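Local atomic coordinates of MmoQ Response regulator (PDB entry 3LJX), a protein that is probably a diguanylate cyclase making cyclic di-GMP from two GTP with magnesium, of which this chain is the helical HDOD-containing part. Residues L11-P16 against I53-N58; G99-F104 against A148-W153; S158-K163 against I170-E175. All blocks are in the same frame, centred on the assembly; numbering follows the deposited sequence.

Contact 1: residues L11-P16 against I53-N58; sequences LCDSLP and ILRFAN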
loop_
_atom_site.group_PDB
_atom_site.type_symbol
_atom_site.label_atom_id
_atom_site.label_comp_id
_atom_site.label_asym_id
_atom_site.label_seq_id
_atom_site.Cartn_x
_atom_site.Cartn_y
_atom_site.Cartn_z
ATOM N N LEU A 11 -7.355 11.424 -2.898
ATOM C CA LEU A 11 -8.201 11.003 -1.775
ATOM C C LEU A 11 -7.313 10.517 -0.650
ATOM O O LEU A 11 -6.305 9.846 -0.882
ATOM C CB LEU A 11 -9.166 9.869 -2.161
ATOM C CG LEU A 11 -10.372 10.213 -3.034
ATOM C CD1 LEU A 11 -9.915 10.480 -4.474
ATOM C CD2 LEU A 11 -11.425 9.108 -2.988
ATOM N N CYS A 12 -7.674 10.844 0.580
ATOM C CA CYS A 12 -6.943 10.270 1.696
ATOM C C CYS A 12 -7.854 10.087 2.908
ATOM O O CYS A 12 -8.083 8.960 3.342
ATOM C CB CYS A 12 -5.689 11.091 2.027
ATOM S SG CYS A 12 -4.590 10.282 3.217
ATOM N N ASP A 13 -8.402 11.184 3.421
ATOM C CA ASP A 13 -9.252 11.106 4.600
ATOM C C ASP A 13 -10.441 10.179 4.382
ATOM O O ASP A 13 -10.900 9.535 5.313
ATOM C CB ASP A 13 -9.725 12.498 5.026
ATOM C CG ASP A 13 -8.576 13.399 5.477
ATOM O OD1 ASP A 13 -7.477 12.883 5.794
ATOM O OD2 ASP A 13 -8.772 14.634 5.519
ATOM N N SER A 14 -10.918 10.091 3.146
ATOM C CA SER A 14 -12.154 9.373 2.852
ATOM C C SER A 14 -11.951 7.887 2.552
ATOM O O SER A 14 -12.925 7.156 2.350
ATOM C CB SER A 14 -12.871 10.015 1.662
ATOM O OG SER A 14 -12.206 9.691 0.437
ATOM N N LEU A 15 -10.708 7.429 2.484
ATOM C CA LEU A 15 -10.499 6.011 2.172
ATOM C C LEU A 15 -10.986 5.135 3.342
ATOM O O LEU A 15 -10.685 5.414 4.506
ATOM C CB LEU A 15 -9.032 5.725 1.837
ATOM C CG LEU A 15 -8.394 6.532 0.684
ATOM C CD1 LEU A 15 -6.888 6.294 0.640
ATOM C CD2 LEU A 15 -9.021 6.204 -0.676
ATOM N N PRO A 16 -11.750 4.075 3.037
ATOM C CA PRO A 16 -12.312 3.264 4.119
ATOM C C PRO A 16 -11.286 2.350 4.776
ATOM O O PRO A 16 -10.187 2.112 4.244
ATOM C CB PRO A 16 -13.370 2.426 3.400
ATOM C CG PRO A 16 -12.800 2.269 2.011
ATOM C CD PRO A 16 -12.146 3.574 1.705
ATOM N N ILE A 53 -1.774 8.942 8.233
ATOM C CA ILE A 53 -0.728 9.195 9.216
ATOM C C ILE A 53 0.583 9.629 8.559
ATOM O O ILE A 53 1.187 10.609 8.976
ATOM C CB ILE A 53 -0.522 7.975 10.144
ATOM C CG1 ILE A 53 -1.741 7.838 11.062
ATOM C CG2 ILE A 53 0.761 8.136 10.976
ATOM C CD1 ILE A 53 -1.887 6.484 11.702
ATOM N N LEU A 54 1.007 8.924 7.517
ATOM C CA LEU A 54 2.235 9.294 6.815
ATOM C C LEU A 54 2.095 10.692 6.242
ATOM O O LEU A 54 3.018 11.501 6.288
ATOM C CB LEU A 54 2.529 8.314 5.676
ATOM C CG LEU A 54 2.947 6.907 6.085
ATOM C CD1 LEU A 54 3.269 6.079 4.846
ATOM C CD2 LEU A 54 4.129 6.944 7.064
ATOM N N ARG A 55 0.925 10.968 5.700
ATOM C CA ARG A 55 0.691 12.240 5.050
ATOM C C ARG A 55 0.735 13.390 6.059
ATOM O O ARG A 55 1.277 14.476 5.788
ATOM C CB ARG A 55 -0.663 12.195 4.369
ATOM C CG ARG A 55 -1.113 13.516 3.821
ATOM C CD ARG A 55 -2.328 13.308 2.958
ATOM N NE ARG A 55 -3.056 14.549 2.779
ATOM C CZ ARG A 55 -4.168 14.856 3.432
ATOM N NH1 ARG A 55 -4.691 13.997 4.303
ATOM N NH2 ARG A 55 -4.757 16.022 3.203
ATOM N N PHE A 56 0.149 13.148 7.223
ATOM C CA PHE A 56 0.171 14.133 8.287
ATOM C C PHE A 56 1.624 14.362 8.701
ATOM O O PHE A 56 2.080 15.504 8.792
ATOM C CB PHE A 56 -0.673 13.644 9.473
ATOM C CG PHE A 56 -0.527 14.478 10.717
ATOM C CD1 PHE A 56 0.259 14.040 11.775
ATOM C CD2 PHE A 56 -1.195 15.690 10.841
ATOM C CE1 PHE A 56 0.386 14.799 12.934
ATOM C CE2 PHE A 56 -1.071 16.459 12.003
ATOM C CZ PHE A 56 -0.277 16.013 13.044
ATOM N N ALA A 57 2.351 13.267 8.918
ATOM C CA ALA A 57 3.715 13.339 9.454
ATOM C C ALA A 57 4.673 13.937 8.450
ATOM O O ALA A 57 5.713 14.460 8.834
ATOM C CB ALA A 57 4.212 11.940 9.867
ATOM N N ASN A 58 4.338 13.833 7.163
ATOM C CA ASN A 58 5.219 14.330 6.100
ATOM C C ASN A 58 4.794 15.692 5.543
ATOM O O ASN A 58 5.474 16.261 4.680
ATOM C CB ASN A 58 5.347 13.282 4.975
ATOM C CG ASN A 58 6.101 12.029 5.436
ATOM O OD1 ASN A 58 6.915 12.100 6.358
ATOM N ND2 ASN A 58 5.828 10.887 4.808
#

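Contact 2: residues G99-F104 against A148-W153; sequences GRCEAF and ALATAW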
loop_
_atom_site.group_PDB
_atom_site.type_symbol
_atom_site.label_atom_id
_atom_site.label_comp_id
_atom_site.label_asym_id
_atom_site.label_seq_id
_atom_site.Cartn_x
_atom_site.Cartn_y
_atom_site.Cartn_z
ATOM N N GLY A 99 -17.418 -1.250 1.499
ATOM C CA GLY A 99 -17.496 0.070 0.904
ATOM C C GLY A 99 -18.508 0.169 -0.227
ATOM O O GLY A 99 -19.156 -0.807 -0.610
ATOM N N ARG A 100 -18.629 1.367 -0.777
ATOM C CA ARG A 100 -19.683 1.671 -1.724
ATOM C C ARG A 100 -19.522 1.050 -3.121
ATOM O O ARG A 100 -20.526 0.780 -3.774
ATOM C CB ARG A 100 -19.889 3.188 -1.802
ATOM C CG ARG A 100 -20.601 3.749 -0.577
ATOM C CD ARG A 100 -20.525 5.270 -0.496
ATOM N NE ARG A 100 -21.411 5.800 0.544
ATOM C CZ ARG A 100 -21.129 5.810 1.846
ATOM N NH1 ARG A 100 -19.977 5.313 2.287
ATOM N NH2 ARG A 100 -22.002 6.312 2.714
ATOM N N CYS A 101 -18.288 0.817 -3.582
ATOM C CA CYS A 101 -18.083 0.262 -4.932
ATOM C C CYS A 101 -18.484 -1.213 -5.021
ATOM O O CYS A 101 -17.719 -2.114 -4.647
ATOM C CB CYS A 101 -16.641 0.450 -5.417
ATOM S SG CYS A 101 -16.362 -0.177 -7.099
ATOM N N GLU A 102 -19.686 -1.448 -5.538
ATOM C CA GLU A 102 -20.302 -2.772 -5.538
ATOM C C GLU A 102 -19.378 -3.882 -6.071
ATOM O O GLU A 102 -19.198 -4.924 -5.419
ATOM C CB GLU A 102 -21.619 -2.722 -6.329
ATOM C CG GLU A 102 -22.440 -4.000 -6.282
ATOM C CD GLU A 102 -23.843 -3.816 -6.850
ATOM O OE1 GLU A 102 -24.307 -2.654 -6.956
ATOM O OE2 GLU A 102 -24.485 -4.837 -7.184
ATOM N N ALA A 103 -18.784 -3.653 -7.242
ATOM C CA ALA A 103 -17.970 -4.679 -7.894
ATOM C C ALA A 103 -16.539 -4.846 -7.337
ATOM O O ALA A 103 -15.844 -5.787 -7.698
ATOM C CB ALA A 103 -17.942 -4.454 -9.412
ATOM N N PHE A 104 -16.105 -3.948 -6.456
ATOM C CA PHE A 104 -14.755 -4.031 -5.892
ATOM C C PHE A 104 -14.690 -4.983 -4.698
ATOM O O PHE A 104 -15.443 -4.852 -3.727
ATOM C CB PHE A 104 -14.247 -2.647 -5.480
ATOM C CG PHE A 104 -12.774 -2.604 -5.128
ATOM C CD1 PHE A 104 -11.799 -2.764 -6.119
ATOM C CD2 PHE A 104 -12.362 -2.356 -3.821
ATOM C CE1 PHE A 104 -10.439 -2.707 -5.807
ATOM C CE2 PHE A 104 -11.008 -2.289 -3.500
ATOM C CZ PHE A 104 -10.044 -2.463 -4.499
ATOM N N ALA A 148 -8.704 3.969 -3.959
ATOM C CA ALA A 148 -9.092 5.352 -4.209
ATOM C C ALA A 148 -10.118 5.503 -5.334
ATOM O O ALA A 148 -11.057 6.271 -5.211
ATOM C CB ALA A 148 -7.865 6.208 -4.488
ATOM N N LEU A 149 -9.948 4.776 -6.433
ATOM C CA LEU A 149 -10.913 4.886 -7.515
ATOM C C LEU A 149 -12.258 4.313 -7.082
ATOM O O LEU A 149 -13.307 4.884 -7.388
ATOM C CB LEU A 149 -10.428 4.131 -8.745
ATOM C CG LEU A 149 -9.351 4.811 -9.564
ATOM C CD1 LEU A 149 -8.959 3.906 -10.753
ATOM C CD2 LEU A 149 -9.861 6.162 -10.021
ATOM N N ALA A 150 -12.218 3.167 -6.393
ATOM C CA ALA A 150 -13.431 2.501 -5.930
ATOM C C ALA A 150 -14.183 3.419 -4.966
ATOM O O ALA A 150 -15.403 3.470 -4.966
ATOM C CB ALA A 150 -13.086 1.175 -5.243
ATOM N N THR A 151 -13.435 4.156 -4.152
ATOM C CA THR A 151 -14.027 5.074 -3.202
ATOM C C THR A 151 -14.577 6.333 -3.874
ATOM O O THR A 151 -15.686 6.770 -3.566
ATOM C CB THR A 151 -13.006 5.483 -2.146
ATOM O OG1 THR A 151 -12.485 4.308 -1.522
ATOM C CG2 THR A 151 -13.667 6.359 -1.091
ATOM N N ALA A 152 -13.803 6.902 -4.795
ATOM C CA ALA A 152 -14.172 8.147 -5.475
ATOM C C ALA A 152 -15.357 7.968 -6.422
ATOM O O ALA A 152 -16.297 8.763 -6.396
ATOM C CB ALA A 152 -12.971 8.727 -6.241
ATOM N N TRP A 153 -15.314 6.928 -7.253
ATOM C CA TRP A 153 -16.348 6.745 -8.276
ATOM C C TRP A 153 -16.979 5.350 -8.227
ATOM O O TRP A 153 -16.855 4.576 -9.167
ATOM C CB TRP A 153 -15.767 7.008 -9.666
ATOM C CG TRP A 153 -15.103 8.328 -9.790
ATOM C CD1 TRP A 153 -13.763 8.587 -9.698
ATOM C CD2 TRP A 153 -15.739 9.589 -10.029
ATOM N NE1 TRP A 153 -13.530 9.935 -9.865
ATOM C CE2 TRP A 153 -14.726 10.568 -10.073
ATOM C CE3 TRP A 153 -17.070 9.980 -10.221
ATOM C CZ2 TRP A 153 -14.999 11.913 -10.287
ATOM C CZ3 TRP A 153 -17.341 11.321 -10.439
ATOM C CH2 TRP A 153 -16.312 12.273 -10.469
#

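Contact 3: residues S158-K163 against I170-E175; sequences SECLRK and IALERE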
loop_
_atom_site.group_PDB
_atom_site.type_symbol
_atom_site.label_atom_id
_atom_site.label_comp_id
_atom_site.label_asym_id
_atom_site.label_seq_id
_atom_site.Cartn_x
_atom_site.Cartn_y
_atom_site.Cartn_z
ATOM N N SER A 158 -17.465 0.430 -10.775
ATOM C CA SER A 158 -18.131 -0.879 -10.932
ATOM C C SER A 158 -18.342 -1.245 -12.399
ATOM O O SER A 158 -18.121 -2.387 -12.790
ATOM C CB SER A 158 -19.462 -0.945 -10.189
ATOM O OG SER A 158 -19.261 -1.148 -8.802
ATOM N N GLU A 159 -18.756 -0.280 -13.215
ATOM C CA GLU A 159 -18.813 -0.513 -14.656
ATOM C C GLU A 159 -17.454 -0.990 -15.189
ATOM O O GLU A 159 -17.366 -2.028 -15.849
ATOM C CB GLU A 159 -19.240 0.742 -15.414
ATOM C CG GLU A 159 -20.657 1.207 -15.153
ATOM C CD GLU A 159 -20.996 2.483 -15.933
ATOM O OE1 GLU A 159 -20.301 2.766 -16.940
ATOM O OE2 GLU A 159 -21.950 3.199 -15.541
ATOM N N CYS A 160 -16.395 -0.233 -14.917
ATOM C CA CYS A 160 -15.077 -0.616 -15.413
ATOM C C CYS A 160 -14.702 -2.027 -14.958
ATOM O O CYS A 160 -14.248 -2.848 -15.748
ATOM C CB CYS A 160 -14.018 0.376 -14.950
ATOM S SG CYS A 160 -14.303 2.064 -15.518
ATOM N N LEU A 161 -14.915 -2.310 -13.681
ATOM C CA LEU A 161 -14.506 -3.589 -13.117
ATOM C C LEU A 161 -15.261 -4.761 -13.734
ATOM O O LEU A 161 -14.712 -5.847 -13.886
ATOM C CB LEU A 161 -14.677 -3.577 -11.595
ATOM C CG LEU A 161 -13.668 -2.697 -10.847
ATOM C CD1 LEU A 161 -13.914 -2.771 -9.354
ATOM C CD2 LEU A 161 -12.238 -3.104 -11.169
ATOM N N ARG A 162 -16.519 -4.545 -14.097
ATOM C CA ARG A 162 -17.306 -5.618 -14.700
ATOM C C ARG A 162 -16.912 -5.901 -16.151
ATOM O O ARG A 162 -17.025 -7.034 -16.608
ATOM C CB ARG A 162 -18.803 -5.333 -14.577
ATOM C CG ARG A 162 -19.272 -5.383 -13.139
ATOM C CD ARG A 162 -20.702 -4.945 -12.985
ATOM N NE ARG A 162 -21.176 -5.235 -11.634
ATOM C CZ ARG A 162 -21.655 -4.323 -10.791
ATOM N NH1 ARG A 162 -21.736 -3.045 -11.154
ATOM N NH2 ARG A 162 -22.060 -4.697 -9.583
ATOM N N LYS A 163 -16.423 -4.889 -16.862
ATOM C CA LYS A 163 -16.121 -5.067 -18.278
ATOM C C LYS A 163 -14.652 -5.270 -18.640
ATOM O O LYS A 163 -14.350 -5.652 -19.769
ATOM C CB LYS A 163 -16.723 -3.943 -19.123
ATOM C CG LYS A 163 -16.457 -2.564 -18.613
ATOM C CD LYS A 163 -17.274 -1.538 -19.388
ATOM C CE LYS A 163 -16.812 -1.417 -20.838
ATOM N NZ LYS A 163 -17.260 -0.125 -21.459
ATOM N N ILE A 170 -6.857 -0.744 -17.281
ATOM C CA ILE A 170 -6.026 0.455 -17.231
ATOM C C ILE A 170 -6.489 1.440 -18.302
ATOM O O ILE A 170 -6.704 2.630 -18.019
ATOM C CB ILE A 170 -4.524 0.139 -17.455
ATOM C CG1 ILE A 170 -3.973 -0.741 -16.322
ATOM C CG2 ILE A 170 -3.712 1.432 -17.586
ATOM C CD1 ILE A 170 -3.930 -0.050 -14.968
ATOM N N ALA A 171 -6.657 0.941 -19.527
ATOM C CA ALA A 171 -7.115 1.786 -20.632
ATOM C C ALA A 171 -8.491 2.385 -20.337
ATOM O O ALA A 171 -8.764 3.537 -20.674
ATOM C CB ALA A 171 -7.144 0.999 -21.947
ATOM N N LEU A 172 -9.355 1.600 -19.701
ATOM C CA LEU A 172 -10.716 2.041 -19.446
ATOM C C LEU A 172 -10.710 3.113 -18.372
ATOM O O LEU A 172 -11.465 4.093 -18.446
ATOM C CB LEU A 172 -11.592 0.864 -19.023
ATOM C CG LEU A 172 -13.090 1.159 -19.010
ATOM C CD1 LEU A 172 -13.491 1.964 -20.239
ATOM C CD2 LEU A 172 -13.884 -0.131 -18.938
ATOM N N GLU A 173 -9.843 2.932 -17.381
ATOM C CA GLU A 173 -9.728 3.897 -16.299
ATOM C C GLU A 173 -9.302 5.242 -16.859
ATOM O O GLU A 173 -9.910 6.266 -16.544
ATOM C CB GLU A 173 -8.747 3.410 -15.230
ATOM C CG GLU A 173 -9.247 2.207 -14.428
ATOM C CD GLU A 173 -8.158 1.606 -13.552
ATOM O OE1 GLU A 173 -6.990 2.045 -13.679
ATOM O OE2 GLU A 173 -8.468 0.690 -12.753
ATOM N N ARG A 174 -8.288 5.241 -17.716
ATOM C CA ARG A 174 -7.815 6.486 -18.327
ATOM C C ARG A 174 -8.933 7.227 -19.070
ATOM O O ARG A 174 -9.034 8.449 -19.005
ATOM C CB ARG A 174 -6.621 6.227 -19.246
ATOM C CG ARG A 174 -5.339 5.921 -18.472
ATOM C CD ARG A 174 -4.203 5.513 -19.389
ATOM N NE ARG A 174 -3.012 5.128 -18.631
ATOM C CZ ARG A 174 -1.927 4.549 -19.154
ATOM N NH1 ARG A 174 -1.871 4.262 -20.451
ATOM N NH2 ARG A 174 -0.894 4.247 -18.374
ATOM N N GLU A 175 -9.785 6.473 -19.749
ATOM C CA GLU A 175 -10.901 7.047 -20.481
ATOM C C GLU A 175 -11.913 7.704 -19.537
ATOM O O GLU A 175 -12.340 8.849 -19.751
ATOM C CB GLU A 175 -11.571 5.939 -21.285
ATOM C CG GLU A 175 -12.440 6.389 -22.419
ATOM C CD GLU A 175 -12.837 5.215 -23.305
ATOM O OE1 GLU A 175 -12.041 4.842 -24.194
ATOM O OE2 GLU A 175 -13.936 4.650 -23.096
#

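Contact 1: residues L11-P16 against I53-N58
The guanidinium group of Arg55 takes OD1 of Asp13 at its edge, near its own plane, while CB of Cys12 stands oblique to it; the two charged planes are 61° apart. Here, in the all-helical HDOD-containing part of the protein, the loop ahead of helix 19-29 is laid against helix 47-58. Asp13 and Arg55 form a salt bridge whose hydrogen bond, NH1 to OD1 at 3.4 Å, is weak and bent to 135° at the hydrogen. The same OD1 forms its stronger salt bridge with NE of Arg52, so two cations probably share the aspartate's charge. A type I turn from Cys12 to Leu15, closed by Leu15 N on Cys12 O at 3.2 Å, carries Asp13 at its first corner, where a small charged residue suits the exposed surface. Arginine suits the helix side because its chain, extended from CG to NE, spans the distance from the backbone to the loop while its CD methylene meets Cys12. The latter is a compact, weakly polar residue suited to a buried place: its SG, anti to the backbone N (chi1 -170°), rests 3.8 Å from Arg55 CD.

Contact 2: residues G99-F104 against A148-W153
Chi1 near 180° in both Cys101 (-178°) and Phe104 (-169°) turns the thiol and the ring away from their own backbone nitrogens, and both side chains converge on the methyl group of Ala150. The phenyl ring presents a face: Ala150 CB lies 4.1 Å from the centroid of the Phe104 ring, 24° off its normal, a CH-pi contact displaced toward the rim. Cys101 CB meets the same methyl group at 3.6 Å and also touches the carbonyl, 3.3 Å from Ala150 O, while its SG lies 4.0 Å from Ala150 CB. A type I beta turn from Cys101 to Phe104, closed by Phe104 N on Cys101 O at 3.0 Å, puts the two residues at its ends and thus brings both to one alanine. This turn belongs to the loop leading into helix 106-125 of the HDOD region, and it touches helix 144-152 at Ala150. Alanine suits the helix because its short side chain allows a close backbone approach, with CA atoms of Cys101 and Ala150 only 5.3 Å apart; cysteine is only slightly larger. No hydrogen bond crosses here. Cys101 N is hydrogen-bonded to Tyr106 OH, and the Tyr106 ring meets that of Phe104 edge-to-face.

Contact 3: residues S158-K163 against I170-E175
Leu172 points from helix 166-177 toward helix 154-163, and its branched end is received by two side chains one turn apart, Cys160 and Lys163. Cys160 faces it directly: the thiol SG lies 3.8 Å from Leu172 CG, and the methyl CD2 lies beside the thiol, 3.8 Å from Cys160 CA. Lys163 instead passes across the leucine at about a right angle, using its aliphatic chain. Its CG, CD and CE all touch the one methyl group, the nearest approach being Lys163 CG to Leu172 CD2 at 3.6 Å. Two torsions make this possible. With chi1 at 48°, CG is set between the backbone N and the carbonyl carbon, an unusual choice within a helix, and a bend at chi3 (-68°) curls the chain around the methyl.

These are two consecutive helices of the HDOD region joined by a tight turn. Cysteine suits the buried centre because it is small and apolar enough to let the helices come close, with CA atoms of Cys160 and Leu172 6.5 Å apart. Leucine, the most covered residue here, supplies the branched apolar end that meets both, and lysine suits the exposed border, since its methylenes cover the leucine while its amino group extends beyond. Beside this contact, Glu159 forms a salt bridge with Arg176, which follows directly on Glu175.

No hydrogen bond or salt bridge joins these two segments. Lys163 NZ and Glu175 OE2, 6.0 Å apart, are too distant to pair, so any attraction is probably weak and long-range, and between these segments apolar contact carries the association.

In the fold
From the N terminus, contact 1 closes first, bringing the loop 11-16 back onto helix 47-58 across 36 intervening residues. Contact 2 opens only afterwards, spanning 43 residues from the loop before helix 106-125 to helix 144-152, and contact 3 closes the tight turn between consecutive helices 154-163 and 166-177. The three are therefore in series, neither nested nor crossed. Helix 144-152 links the first two: Pro16 and Ser14 touch Thr151, and Leu11 packs on Ala152. Contacts 2 and 3 meet through Ser158, whose OG probably hydrogen-bonds to Ala103 N. Contacts 1 and 3 do not touch; their centres lie about 25 Å apart, with contact 2 bridging them.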